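Local coordinates for Apc35852 (Geobacillus stearothermophilus, PDB 1U9C), which is of unknown function but belongs to the DJ-1/PfpI family, whose members include chaperone-like proteins and cysteine proteases, at residues H22-W27 and G97-M102. Numbering follows the deposited sequence.
Sequences HKTGLW and GGHGTM
T24 opens the contact by setting both branches of its side chain on the turn at H99 and G100. T24 OG1, anti to the backbone N (chi1 -173°), comes within 3.3 Å of H99 CB, while the methyl T24 CG2 lies 3.5 Å from G100 N. The same hydroxyl is hydrogen-bonded to D58, so a beta-branched residue with one polar and one apolar arm suits this buried place. Replacing T24 by an alanine would probably leave D58 without this hydroxyl partner and open a gap over G100. H99, crossing T24 at about a right angle, carries its ring onward to a hydrogen bond with E160. Next comes G25, whose backbone angles (phi 162°) are ones glycine takes readily and other residues rarely do; G98 CA makes a CH···O contact with G25 O at 3.4 Å. A side chain on G98 would clash with G25 O and W27 N, and its backbone angles alone call for glycine. The L26 side chain starts away from 97-102, but its branched apolar end bends back, L26 CD1 packing 3.5 Å from G97 O beside a CH···O contact from L26 CA (3.6 Å). W27 N closes the walk with a hydrogen bond to G97 O at 3.2 Å, nearly straight at the hydrogen (167°), though the donor sits above the carbonyl plane. W27 CB packs over G98, and the indole leads toward S61 and P206. G98 O takes bonds from both T101 N and T101 OG1, tying the turn to helix 101-104. The glycine turn after strand 92-95 meets, through G98 N, a sulfinate oxygen of the cysteine-sulfinic residue at position 129 on the neighbouring nucleophile elbow and, weakly through G97 N, E30, consistent with the cysteine pocket of the DJ-1/PfpI fold.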
loop_
_atom_site.group_PDB
_atom_site.type_symbol
_atom_site.label_atom_id
_atom_site.label_comp_id
_atom_site.label_asym_id
_atom_site.label_seq_id
_atom_site.Cartn_x
_atom_site.Cartn_y
_atom_site.Cartn_z
ATOM N N HIS A 22 2.916 -9.321 20.423
ATOM C CA HIS A 22 3.284 -8.612 19.200
ATOM C C HIS A 22 2.025 -8.165 18.488
ATOM O O HIS A 22 1.298 -8.994 17.943
ATOM C CB HIS A 22 4.084 -9.498 18.235
ATOM C CG HIS A 22 5.477 -9.819 18.696
ATOM N ND1 HIS A 22 5.938 -11.114 18.819
ATOM C CD2 HIS A 22 6.494 -9.018 19.089
ATOM C CE1 HIS A 22 7.187 -11.097 19.250
ATOM N NE2 HIS A 22 7.549 -9.834 19.416
ATOM N N LYS A 23 1.761 -6.851 18.522
ATOM C CA LYS A 23 0.615 -6.219 17.810
ATOM C C LYS A 23 1.090 -5.340 16.698
ATOM O O LYS A 23 2.202 -4.786 16.749
ATOM C CB LYS A 23 -0.171 -5.281 18.756
ATOM C CG LYS A 23 -0.469 -5.941 20.064
ATOM C CD LYS A 23 -1.049 -7.343 19.950
ATOM C CE LYS A 23 -2.529 -7.351 19.707
ATOM N NZ LYS A 23 -3.080 -8.584 20.298
ATOM N N THR A 24 0.185 -5.142 15.751
ATOM C CA THR A 24 0.491 -4.292 14.623
ATOM C C THR A 24 -0.701 -3.440 14.236
ATOM O O THR A 24 -1.606 -3.137 15.001
ATOM C CB THR A 24 1.028 -5.184 13.543
ATOM O OG1 THR A 24 1.525 -4.449 12.434
ATOM C CG2 THR A 24 0.012 -6.224 13.038
ATOM N N GLY A 25 -0.631 -2.957 13.004
ATOM C CA GLY A 25 -1.653 -2.093 12.363
ATOM C C GLY A 25 -1.039 -1.402 11.160
ATOM O O GLY A 25 -0.153 -1.916 10.575
ATOM N N LEU A 26 -1.603 -0.258 10.812
ATOM C CA LEU A 26 -1.083 0.605 9.746
ATOM C C LEU A 26 0.174 1.283 10.201
ATOM O O LEU A 26 0.287 1.748 11.346
ATOM C CB LEU A 26 -2.132 1.678 9.463
ATOM C CG LEU A 26 -1.654 2.887 8.663
ATOM C CD1 LEU A 26 -1.248 2.579 7.256
ATOM C CD2 LEU A 26 -2.780 3.932 8.692
ATOM N N TRP A 27 1.185 1.335 9.328
ATOM C CA TRP A 27 2.363 2.128 9.596
ATOM C C TRP A 27 2.045 3.586 9.240
ATOM O O TRP A 27 1.955 3.920 8.064
ATOM C CB TRP A 27 3.588 1.667 8.778
ATOM C CG TRP A 27 4.834 2.201 9.325
ATOM C CD1 TRP A 27 5.412 3.418 9.039
ATOM C CD2 TRP A 27 5.616 1.621 10.359
ATOM N NE1 TRP A 27 6.539 3.596 9.822
ATOM C CE2 TRP A 27 6.660 2.509 10.640
ATOM C CE3 TRP A 27 5.531 0.419 11.071
ATOM C CZ2 TRP A 27 7.611 2.232 11.600
ATOM C CZ3 TRP A 27 6.485 0.158 12.033
ATOM C CH2 TRP A 27 7.481 1.034 12.279
ATOM N N GLY A 97 1.450 0.430 4.046
ATOM C CA GLY A 97 1.824 -0.810 4.755
ATOM C C GLY A 97 1.546 -0.873 6.233
ATOM O O GLY A 97 0.525 -0.386 6.729
ATOM N N GLY A 98 2.495 -1.463 6.940
ATOM C CA GLY A 98 2.333 -2.002 8.266
ATOM C C GLY A 98 2.192 -3.520 8.145
ATOM O O GLY A 98 1.548 -4.008 7.238
ATOM N N HIS A 99 2.632 -4.243 9.180
ATOM C CA HIS A 99 2.477 -5.704 9.162
ATOM C C HIS A 99 1.038 -6.163 9.175
ATOM O O HIS A 99 0.812 -7.269 8.730
ATOM C CB HIS A 99 3.240 -6.367 10.330
ATOM C CG HIS A 99 4.716 -6.528 10.111
ATOM N ND1 HIS A 99 5.627 -5.708 10.718
ATOM C CD2 HIS A 99 5.430 -7.444 9.412
ATOM C CE1 HIS A 99 6.854 -6.078 10.361
ATOM N NE2 HIS A 99 6.765 -7.153 9.599
ATOM N N GLY A 100 0.093 -5.319 9.615
ATOM C CA GLY A 100 -1.325 -5.691 9.582
ATOM C C GLY A 100 -1.744 -6.117 8.208
ATOM O O GLY A 100 -2.542 -7.035 8.067
ATOM N N THR A 101 -1.227 -5.471 7.158
ATOM C CA THR A 101 -1.619 -5.798 5.820
ATOM C C THR A 101 -1.376 -7.251 5.433
ATOM O O THR A 101 -2.078 -7.792 4.599
ATOM C CB THR A 101 -0.920 -4.896 4.755
ATOM O OG1 THR A 101 0.520 -5.105 4.828
ATOM C CG2 THR A 101 -1.205 -3.449 4.954
ATOM N N MET A 102 -0.325 -7.865 5.973
ATOM C CA MET A 102 0.017 -9.232 5.634
ATOM C C MET A 102 -1.090 -10.169 6.029
ATOM O O MET A 102 -1.152 -11.310 5.510
ATOM C CB MET A 102 1.321 -9.641 6.336
ATOM C CG MET A 102 2.543 -8.823 5.833
ATOM S SD MET A 102 3.021 -9.354 4.168
ATOM C CE MET A 102 3.833 -10.955 4.493
#